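Local coordinates for erythrocyte binding antigen 140 (Plasmodium falciparum, PDB 4GF2), which probably binds sialylated glycophorin C on the host red cell during invasion, through a region built of two Duffy-binding-like domains, at residues 22-27 against 36-41; 423-428 against 436-441; 492-497 against 527-532. The protein carries 3 engineered substitutions. All coordinates share one frame; numbering follows the deposited sequence.

Contact 1 (22-27 against 36-41)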
loop_
_atom_site.group_PDB
_atom_site.type_symbol
_atom_site.label_atom_id
_atom_site.label_comp_id
_atom_site.label_asym_id
_atom_site.label_seq_id
_atom_site.Cartn_x
_atom_site.Cartn_y
_atom_site.Cartn_z
ATOM N N LYS A 22 -22.435 -4.329 12.808
ATOM C CA LYS A 22 -21.055 -4.794 12.931
ATOM C C LYS A 22 -20.983 -6.173 13.580
ATOM O O LYS A 22 -21.922 -6.610 14.250
ATOM C CB LYS A 22 -20.227 -3.792 13.740
ATOM C CG LYS A 22 -20.742 -3.574 15.151
ATOM C CD LYS A 22 -20.102 -2.365 15.818
ATOM C CE LYS A 22 -18.706 -2.666 16.316
ATOM N NZ LYS A 22 -18.137 -1.512 17.069
ATOM N N TRP A 23 -19.861 -6.856 13.370
ATOM C CA TRP A 23 -19.632 -8.161 13.972
ATOM C C TRP A 23 -18.334 -8.144 14.762
ATOM O O TRP A 23 -17.278 -7.787 14.238
ATOM C CB TRP A 23 -19.594 -9.245 12.895
ATOM C CG TRP A 23 -20.946 -9.561 12.330
ATOM C CD1 TRP A 23 -21.679 -8.788 11.477
ATOM C CD2 TRP A 23 -21.728 -10.735 12.579
ATOM N NE1 TRP A 23 -22.870 -9.406 11.179
ATOM C CE2 TRP A 23 -22.926 -10.605 11.842
ATOM C CE3 TRP A 23 -21.535 -11.883 13.350
ATOM C CZ2 TRP A 23 -23.926 -11.580 11.855
ATOM C CZ3 TRP A 23 -22.527 -12.854 13.360
ATOM C CH2 TRP A 23 -23.708 -12.694 12.617
ATOM N N ILE A 24 -18.417 -8.527 16.031
ATOM C CA ILE A 24 -17.271 -8.445 16.919
ATOM C C ILE A 24 -16.738 -9.835 17.231
ATOM O O ILE A 24 -17.458 -10.694 17.742
ATOM C CB ILE A 24 -17.631 -7.715 18.222
ATOM C CG1 ILE A 24 -18.141 -6.307 17.904
ATOM C CG2 ILE A 24 -16.422 -7.624 19.135
ATOM C CD1 ILE A 24 -19.437 -5.959 18.602
ATOM N N CYS A 25 -15.469 -10.048 16.913
ATOM C CA CYS A 25 -14.834 -11.336 17.138
ATOM C C CYS A 25 -13.967 -11.303 18.390
ATOM O O CYS A 25 -13.167 -10.390 18.578
ATOM C CB CYS A 25 -14.002 -11.731 15.919
ATOM S SG CYS A 25 -14.987 -11.885 14.408
ATOM N N ARG A 26 -14.158 -12.300 19.248
ATOM C CA ARG A 26 -13.365 -12.460 20.459
ATOM C C ARG A 26 -13.133 -13.946 20.690
ATOM O O ARG A 26 -13.819 -14.782 20.103
ATOM C CB ARG A 26 -14.098 -11.874 21.665
ATOM C CG ARG A 26 -14.558 -10.436 21.498
ATOM C CD ARG A 26 -15.289 -9.949 22.743
ATOM N NE ARG A 26 -16.532 -10.685 22.982
ATOM C CZ ARG A 26 -17.741 -10.293 22.580
ATOM N NH1 ARG A 26 -17.904 -9.158 21.909
ATOM N NH2 ARG A 26 -18.801 -11.044 22.853
ATOM N N GLU A 27 -12.171 -14.280 21.542
ATOM C CA GLU A 27 -11.984 -15.671 21.940
ATOM C C GLU A 27 -12.663 -15.902 23.286
ATOM O O GLU A 27 -12.512 -15.103 24.210
ATOM C CB GLU A 27 -10.497 -16.043 22.000
ATOM C CG GLU A 27 -9.724 -15.403 23.138
ATOM C CD GLU A 27 -8.311 -15.955 23.270
ATOM O OE1 GLU A 27 -7.838 -16.631 22.330
ATOM O OE2 GLU A 27 -7.677 -15.717 24.319
ATOM N N VAL A 36 -19.746 -12.453 17.050
ATOM C CA VAL A 36 -21.103 -12.166 17.480
ATOM C C VAL A 36 -21.610 -10.871 16.849
ATOM O O VAL A 36 -20.874 -9.891 16.758
ATOM C CB VAL A 36 -21.166 -12.033 19.008
ATOM C CG1 VAL A 36 -22.595 -11.811 19.467
ATOM C CG2 VAL A 36 -20.581 -13.272 19.664
ATOM N N PRO A 37 -22.873 -10.861 16.405
ATOM C CA PRO A 37 -23.435 -9.626 15.853
ATOM C C PRO A 37 -23.803 -8.642 16.959
ATOM O O PRO A 37 -24.256 -9.051 18.027
ATOM C CB PRO A 37 -24.689 -10.112 15.122
ATOM C CG PRO A 37 -25.098 -11.338 15.856
ATOM C CD PRO A 37 -23.832 -11.980 16.356
ATOM N N ASP A 38 -23.602 -7.356 16.707
ATOM C CA ASP A 38 -23.915 -6.342 17.703
ATOM C C ASP A 38 -25.396 -6.425 18.081
ATOM O O ASP A 38 -25.783 -6.103 19.206
ATOM C CB ASP A 38 -23.569 -4.953 17.169
ATOM C CG ASP A 38 -23.291 -3.958 18.276
ATOM O OD1 ASP A 38 -22.884 -4.392 19.372
ATOM O OD2 ASP A 38 -23.472 -2.742 18.050
ATOM N N ARG A 39 -26.222 -6.870 17.141
ATOM C CA ARG A 39 -27.643 -7.025 17.414
ATOM C C ARG A 39 -27.848 -7.969 18.595
ATOM O O ARG A 39 -28.707 -7.735 19.443
ATOM C CB ARG A 39 -28.386 -7.551 16.185
ATOM C CG ARG A 39 -29.886 -7.752 16.424
ATOM C CD ARG A 39 -30.520 -8.642 15.368
ATOM N NE ARG A 39 -29.716 -9.833 15.117
ATOM C CZ ARG A 39 -29.637 -10.881 15.932
ATOM N NH1 ARG A 39 -30.318 -10.908 17.069
ATOM N NH2 ARG A 39 -28.869 -11.907 15.602
ATOM N N LYS A 40 -27.055 -9.035 18.645
ATOM C CA LYS A 40 -27.129 -10.000 19.737
ATOM C C LYS A 40 -26.553 -9.413 21.026
ATOM O O LYS A 40 -27.091 -9.624 22.109
ATOM C CB LYS A 40 -26.380 -11.284 19.370
ATOM C CG LYS A 40 -26.281 -12.295 20.506
ATOM C CD LYS A 40 -27.664 -12.739 20.967
ATOM C CE LYS A 40 -27.594 -13.927 21.922
ATOM N NZ LYS A 40 -26.952 -13.583 23.220
ATOM N N ILE A 41 -25.458 -8.678 20.904
ATOM C CA ILE A 41 -24.845 -8.033 22.060
ATOM C C ILE A 41 -25.845 -7.126 22.777
ATOM O O ILE A 41 -25.846 -7.046 24.005
ATOM C CB ILE A 41 -23.596 -7.229 21.651
ATOM C CG1 ILE A 41 -22.470 -8.187 21.262
ATOM C CG2 ILE A 41 -23.126 -6.322 22.786
ATOM C CD1 ILE A 41 -21.304 -7.513 20.603
HETATM O O HOH W 1 -25.320 -6.208 14.490
#
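The carbonyl oxygen of Lys22 is gripped twice: Asp38 N donates to Lys22 O at 3.1 Å, and water 1, which accepts from Arg39 N, gives the same oxygen a weak second bond. Two residues on, Ile24 and Val36 form an antiparallel hydrogen-bonded pair, Ile24 N to Val36 O at 2.9 Å and Val36 N to Ile24 O at 3.0 Å. Trp23 and Pro37 are the neighbouring non-hydrogen-bonded pair, and here the indole lies with one face against the pyrrolidine: Pro37 CB sits 3.6 Å from the centroid of the six-membered ring, 8° off its normal, while Pro37 CD meets Trp23 CZ3 at 3.4 Å. With CG beside the backbone N (chi1 -73°), the indole reaches back over the partner strand. Strands 23-27 and 33-37 make a two-stranded beta hairpin in a largely helical protein, tied also by the disulfide Cys25-Cys35, and Pro37 is the N-cap of helix 38-41. Beyond the hairpin, Trp23 NE1 bonds to Asn186 of helix 175-202, and its ring meets Trp183 edge-to-face. At the start of the short helix, Asp38 CB lies 3.7 Å from Lys22 CG, and the Asp38 carboxylate is salt-bridged to Arg18.

Contact 2 (423-428 against 436-441)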
loop_
_atom_site.group_PDB
_atom_site.type_symbol
_atom_site.label_atom_id
_atom_site.label_comp_id
_atom_site.label_asym_id
_atom_site.label_seq_id
_atom_site.Cartn_x
_atom_site.Cartn_y
_atom_site.Cartn_z
ATOM N N ASN A 423 8.673 12.988 3.231
ATOM C CA ASN A 423 7.418 12.259 3.157
ATOM C C ASN A 423 7.560 10.814 3.609
ATOM O O ASN A 423 6.575 10.169 3.961
ATOM C CB ASN A 423 6.822 12.358 1.756
ATOM C CG ASN A 423 6.130 13.680 1.531
ATOM O OD1 ASN A 423 5.675 14.312 2.482
ATOM N ND2 ASN A 423 6.048 14.109 0.286
ATOM N N LEU A 424 8.789 10.312 3.614
ATOM C CA LEU A 424 9.063 9.014 4.214
ATOM C C LEU A 424 9.114 9.155 5.731
ATOM O O LEU A 424 8.705 8.250 6.461
ATOM C CB LEU A 424 10.375 8.439 3.697
ATOM C CG LEU A 424 10.732 7.070 4.276
ATOM C CD1 LEU A 424 9.549 6.119 4.188
ATOM C CD2 LEU A 424 11.927 6.495 3.543
ATOM N N ASN A 425 9.615 10.294 6.202
ATOM C CA ASN A 425 9.562 10.605 7.622
ATOM C C ASN A 425 8.116 10.617 8.097
ATOM O O ASN A 425 7.812 10.148 9.190
ATOM C CB ASN A 425 10.219 11.953 7.915
ATOM C CG ASN A 425 11.726 11.923 7.731
ATOM O OD1 ASN A 425 12.339 10.859 7.656
ATOM N ND2 ASN A 425 12.331 13.102 7.669
ATOM N N LYS A 426 7.222 11.141 7.262
ATOM C CA LYS A 426 5.800 11.165 7.591
ATOM C C LYS A 426 5.239 9.753 7.722
ATOM O O LYS A 426 4.429 9.483 8.606
ATOM C CB LYS A 426 5.011 11.946 6.541
ATOM C CG LYS A 426 5.253 13.440 6.577
ATOM C CD LYS A 426 4.327 14.177 5.628
ATOM C CE LYS A 426 4.596 15.674 5.648
ATOM N NZ LYS A 426 3.657 16.431 4.773
ATOM N N VAL A 427 5.665 8.853 6.844
ATOM C CA VAL A 427 5.258 7.456 6.947
ATOM C C VAL A 427 5.622 6.916 8.324
ATOM O O VAL A 427 4.876 6.130 8.914
ATOM C CB VAL A 427 5.920 6.588 5.870
ATOM C CG1 VAL A 427 5.668 5.111 6.144
ATOM C CG2 VAL A 427 5.404 6.976 4.493
ATOM N N ASN A 428 6.774 7.343 8.833
ATOM C CA ASN A 428 7.208 6.967 10.174
ATOM C C ASN A 428 6.336 7.625 11.238
ATOM O O ASN A 428 6.344 8.846 11.389
ATOM C CB ASN A 428 8.670 7.359 10.377
ATOM C CG ASN A 428 9.200 6.960 11.733
ATOM O OD1 ASN A 428 8.512 6.306 12.519
ATOM N ND2 ASN A 428 10.435 7.348 12.015
ATOM N N GLU A 436 18.921 11.554 13.847
ATOM C CA GLU A 436 19.433 10.192 13.753
ATOM C C GLU A 436 18.315 9.156 13.806
ATOM O O GLU A 436 18.359 8.151 13.099
ATOM C CB GLU A 436 20.457 9.917 14.856
ATOM C CG GLU A 436 21.025 8.511 14.806
ATOM C CD GLU A 436 22.324 8.379 15.570
ATOM O OE1 GLU A 436 22.401 8.888 16.708
ATOM O OE2 GLU A 436 23.269 7.770 15.026
ATOM N N SER A 437 17.313 9.405 14.639
ATOM C CA SER A 437 16.216 8.462 14.794
ATOM C C SER A 437 15.472 8.301 13.476
ATOM O O SER A 437 15.157 7.186 13.063
ATOM C CB SER A 437 15.263 8.937 15.889
ATOM O OG SER A 437 14.214 8.008 16.083
ATOM N N LEU A 438 15.196 9.419 12.811
ATOM C CA LEU A 438 14.490 9.393 11.536
ATOM C C LEU A 438 15.349 8.784 10.434
ATOM O O LEU A 438 14.841 8.092 9.552
ATOM C CB LEU A 438 14.064 10.803 11.135
ATOM C CG LEU A 438 13.050 11.472 12.064
ATOM C CD1 LEU A 438 12.756 12.879 11.577
ATOM C CD2 LEU A 438 11.773 10.654 12.151
ATOM N N LYS A 439 16.650 9.055 10.482
ATOM C CA LYS A 439 17.576 8.492 9.510
ATOM C C LYS A 439 17.530 6.970 9.579
ATOM O O LYS A 439 17.340 6.300 8.564
ATOM C CB LYS A 439 19.003 8.980 9.775
ATOM C CG LYS A 439 20.005 8.576 8.693
ATOM C CD LYS A 439 21.451 8.770 9.133
ATOM C CE LYS A 439 21.818 7.809 10.258
ATOM N NZ LYS A 439 23.285 7.540 10.326
ATOM N N ILE A 440 17.695 6.432 10.784
ATOM C CA ILE A 440 17.729 4.987 10.982
ATOM C C ILE A 440 16.479 4.324 10.411
ATOM O O ILE A 440 16.554 3.240 9.833
ATOM C CB ILE A 440 17.873 4.621 12.472
ATOM C CG1 ILE A 440 19.224 5.101 13.005
ATOM C CG2 ILE A 440 17.756 3.116 12.673
ATOM C CD1 ILE A 440 19.318 5.108 14.512
ATOM N N PHE A 441 15.332 4.975 10.562
ATOM C CA PHE A 441 14.098 4.439 10.008
ATOM C C PHE A 441 14.174 4.386 8.487
ATOM O O PHE A 441 13.928 3.347 7.877
ATOM C CB PHE A 441 12.896 5.281 10.428
ATOM C CG PHE A 441 11.615 4.865 9.767
ATOM C CD1 PHE A 441 10.795 3.916 10.352
ATOM C CD2 PHE A 441 11.237 5.413 8.555
ATOM C CE1 PHE A 441 9.614 3.529 9.743
ATOM C CE2 PHE A 441 10.056 5.031 7.939
ATOM C CZ PHE A 441 9.246 4.087 8.534
HETATM O O HOH W 2 11.842 8.531 9.494
#
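Helices 423-427 and 436-441 run almost perpendicular, 88° between their directions, with axes 10.0 Å apart at closest approach, and Asn428 leaves helical geometry just where the first helix ends. The main side-chain contact is a stack of an amide on a ring. The Asn428 amide lies flat over the Phe441 ring, the two side chains running antiparallel, their planes only 12° apart, and Asn428 CB stands over the ring centre, 3.6 Å from the centroid and 9° off the normal. Farther out along the same side chain, Asn428 ND2 lies 3.6 Å from Phe441 CG. Both residues carry CG opposite the backbone N, which sends the side chains toward each other, one from the end of helix 415-427 and one from helix 435-457. Val427 CG1 approaches the edge of the phenyl ring, and Leu424 CD1 touches Phe441 CE2 at 3.9 Å. This is a helix-loop-helix corner inside a Duffy-binding-like domain, where helix 415-427 gives way through a short loop to the long helix 435-457. Leu438 fits against two amides: its CD2 packs 3.6 Å from Asn428 ND2, and its CD1 3.9 Å from Asn425 ND2. Water 2 joins the same three residues, accepting from Asn428 ND2 and donating to Asn425 OD1 and to Leu438 O, both at 3.0 Å. Asn425 OD1 accepts a second bond, from Arg442 NH1; Asn428 OD1 accepts from Asp430 N in the loop, and Arg433 reaches the backbone oxygens of Asn425 and Asn428.

Contact 3 (492-497 against 527-532)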
loop_
_atom_site.group_PDB
_atom_site.type_symbol
_atom_site.label_atom_id
_atom_site.label_comp_id
_atom_site.label_asym_id
_atom_site.label_seq_id
_atom_site.Cartn_x
_atom_site.Cartn_y
_atom_site.Cartn_z
ATOM N N GLU A 492 34.881 10.337 -22.689
ATOM C CA GLU A 492 34.030 10.027 -23.831
ATOM C C GLU A 492 33.902 11.234 -24.752
ATOM O O GLU A 492 34.229 11.157 -25.935
ATOM C CB GLU A 492 32.641 9.581 -23.366
ATOM C CG GLU A 492 31.676 9.274 -24.504
ATOM C CD GLU A 492 30.305 8.839 -24.015
ATOM O OE1 GLU A 492 30.065 8.876 -22.789
ATOM O OE2 GLU A 492 29.465 8.460 -24.859
ATOM N N LYS A 493 33.434 12.350 -24.204
ATOM C CA LYS A 493 33.183 13.540 -25.009
ATOM C C LYS A 493 34.483 14.089 -25.592
ATOM O O LYS A 493 34.475 14.743 -26.635
ATOM C CB LYS A 493 32.464 14.613 -24.186
ATOM C CG LYS A 493 31.126 14.160 -23.598
ATOM C CD LYS A 493 30.267 13.424 -24.620
ATOM C CE LYS A 493 28.995 12.875 -23.987
ATOM N NZ LYS A 493 28.205 12.053 -24.946
ATOM N N ARG A 494 35.598 13.818 -24.923
ATOM C CA ARG A 494 36.895 14.217 -25.444
ATOM C C ARG A 494 37.198 13.397 -26.691
ATOM O O ARG A 494 37.573 13.946 -27.726
ATOM C CB ARG A 494 37.991 14.019 -24.400
ATOM C CG ARG A 494 39.366 14.442 -24.883
ATOM C CD ARG A 494 40.422 14.261 -23.808
ATOM N NE ARG A 494 41.774 14.336 -24.358
ATOM C CZ ARG A 494 42.465 15.460 -24.527
ATOM N NH1 ARG A 494 41.946 16.636 -24.191
ATOM N NH2 ARG A 494 43.687 15.409 -25.037
ATOM N N LYS A 495 37.030 12.081 -26.588
ATOM C CA LYS A 495 37.193 11.200 -27.739
ATOM C C LYS A 495 36.354 11.712 -28.901
ATOM O O LYS A 495 36.832 11.814 -30.030
ATOM C CB LYS A 495 36.772 9.768 -27.399
ATOM C CG LYS A 495 37.891 8.888 -26.867
ATOM C CD LYS A 495 37.674 7.426 -27.253
ATOM C CE LYS A 495 36.333 6.894 -26.764
ATOM N NZ LYS A 495 36.241 6.859 -25.278
ATOM N N GLU A 496 35.099 12.032 -28.609
ATOM C CA GLU A 496 34.177 12.522 -29.622
ATOM C C GLU A 496 34.732 13.766 -30.307
ATOM O O GLU A 496 34.733 13.860 -31.534
ATOM C CB GLU A 496 32.823 12.836 -28.986
ATOM C CG GLU A 496 31.764 13.310 -29.963
ATOM C CD GLU A 496 30.424 13.549 -29.293
ATOM O OE1 GLU A 496 30.312 13.295 -28.073
ATOM O OE2 GLU A 496 29.483 13.990 -29.986
ATOM N N LYS A 497 35.209 14.714 -29.508
ATOM C CA LYS A 497 35.713 15.977 -30.038
ATOM C C LYS A 497 37.005 15.801 -30.833
ATOM O O LYS A 497 37.255 16.542 -31.784
ATOM C CB LYS A 497 35.907 16.986 -28.907
ATOM C CG LYS A 497 34.630 17.721 -28.539
ATOM C CD LYS A 497 34.712 18.359 -27.165
ATOM C CE LYS A 497 33.598 19.373 -26.963
ATOM N NZ LYS A 497 32.250 18.814 -27.244
ATOM N N LYS A 527 36.830 26.683 -24.957
ATOM C CA LYS A 527 35.810 26.976 -23.960
ATOM C C LYS A 527 35.444 25.710 -23.200
ATOM O O LYS A 527 35.344 25.716 -21.974
ATOM C CB LYS A 527 34.560 27.551 -24.626
ATOM C CG LYS A 527 34.758 28.916 -25.260
ATOM C CD LYS A 527 34.941 29.997 -24.207
ATOM C CE LYS A 527 35.114 31.369 -24.840
ATOM N NZ LYS A 527 33.919 31.788 -25.625
ATOM N N TRP A 528 35.247 24.622 -23.938
ATOM C CA TRP A 528 34.827 23.364 -23.336
ATOM C C TRP A 528 35.884 22.837 -22.376
ATOM O O TRP A 528 35.591 22.552 -21.216
ATOM C CB TRP A 528 34.532 22.313 -24.412
ATOM C CG TRP A 528 34.049 21.010 -23.841
ATOM C CD1 TRP A 528 32.800 20.739 -23.360
ATOM C CD2 TRP A 528 34.808 19.802 -23.686
ATOM N NE1 TRP A 528 32.735 19.441 -22.915
ATOM C CE2 TRP A 528 33.952 18.845 -23.103
ATOM C CE3 TRP A 528 36.125 19.439 -23.981
ATOM C CZ2 TRP A 528 34.372 17.546 -22.813
ATOM C CZ3 TRP A 528 36.539 18.149 -23.691
ATOM C CH2 TRP A 528 35.667 17.220 -23.114
ATOM N N ILE A 529 37.114 22.723 -22.859
ATOM C CA ILE A 529 38.182 22.104 -22.084
ATOM C C ILE A 529 38.507 22.899 -20.822
ATOM O O ILE A 529 38.861 22.321 -19.792
ATOM C CB ILE A 529 39.462 21.937 -22.930
ATOM C CG1 ILE A 529 40.413 20.938 -22.265
ATOM C CG2 ILE A 529 40.146 23.284 -23.149
ATOM C CD1 ILE A 529 39.850 19.533 -22.161
ATOM N N ASP A 530 38.387 24.219 -20.896
ATOM C CA ASP A 530 38.630 25.061 -19.731
ATOM C C ASP A 530 37.524 24.850 -18.701
ATOM O O ASP A 530 37.782 24.812 -17.498
ATOM C CB ASP A 530 38.717 26.537 -20.128
ATOM C CG ASP A 530 39.965 26.851 -20.938
ATOM O OD1 ASP A 530 40.909 26.032 -20.929
ATOM O OD2 ASP A 530 40.005 27.923 -21.580
ATOM N N LEU A 531 36.293 24.702 -19.180
ATOM C CA LEU A 531 35.164 24.466 -18.296
ATOM C C LEU A 531 35.336 23.140 -17.567
ATOM O O LEU A 531 35.089 23.045 -16.365
ATOM C CB LEU A 531 33.852 24.466 -19.084
ATOM C CG LEU A 531 32.604 24.080 -18.285
ATOM C CD1 LEU A 531 32.362 25.054 -17.141
ATOM C CD2 LEU A 531 31.384 24.002 -19.193
ATOM N N LYS A 532 35.766 22.116 -18.296
ATOM C CA LYS A 532 35.939 20.795 -17.712
ATOM C C LYS A 532 37.120 20.803 -16.749
ATOM O O LYS A 532 37.129 20.075 -15.758
ATOM C CB LYS A 532 36.152 19.738 -18.801
ATOM C CG LYS A 532 35.054 19.688 -19.865
ATOM C CD LYS A 532 33.670 19.432 -19.279
ATOM C CE LYS A 532 33.515 18.007 -18.774
ATOM N NZ LYS A 532 32.142 17.756 -18.249
#
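Trp528 projects from helix 527-532 toward helix 492-497 and takes the aliphatic end of Lys497 over one face of its indole. Lys497 CE lies 3.5 Å from Trp528 CD2, and Lys497 CD meets Trp528 CE3 at 3.6 Å, so the lysine chain passes obliquely from CE3 over CD2 toward the five-membered ring. A bend at the last torsion (chi4 53°) then sets the ammonium over that ring: Lys497 NZ is 4.3 Å from the centroid of the Trp528 five-membered ring and just 3° off the normal, a cation-pi contact. The opposite face is covered by Lys532 of the tryptophan's own helix, whose CG stands above the ring centre, and the indole is thus sandwiched between two lysine chains. With CG pointing opposite the backbone N, Trp528 sends the far end of its six-membered ring up to the other helix, where CZ2 meets Lys493 CB at 3.8 Å and CH2 approaches Arg494 N at 3.9 Å. Beside it the extended Arg494 chain reaches Ile529, with Ile529 CD1 at the edge of the guanidinium, 4.1 Å from Arg494 NH1. The two segments belong to the long helices 478-508 and 518-548 of a Duffy-binding-like domain and run antiparallel at 164°, their axes 12.1 Å apart, a separation the large indole spans. Lys493 turns its ammonium aside toward long salt bridges with Glu492 and Glu496. What joins the two segments is CH-pi, cation-pi and apolar contact, without a salt bridge between them; the pi cloud of Trp528 probably helps to stabilise the positive charge of Lys497.

Overall arrangement
From the N terminus the three contacts follow one another in series, with no nesting or crossing. Contact 1 closes a loop of 8 residues, joining two hairpin strands and the short helix after them. Contact 2 comes far later, in the second Duffy-binding-like region, closing the 7-residue connection between its segments on helices 415-427 and 435-457. Contact 3 spans 29 mostly helical residues and pairs helices 478-508 and 518-548 in the same Duffy-binding-like region. The chain is elongated: the centres of contacts 1 and 2 are about 38 Å apart, those of 2 and 3 about 42 Å, and those of 1 and 3 about 75 Å, on opposite sides of the chain's centre.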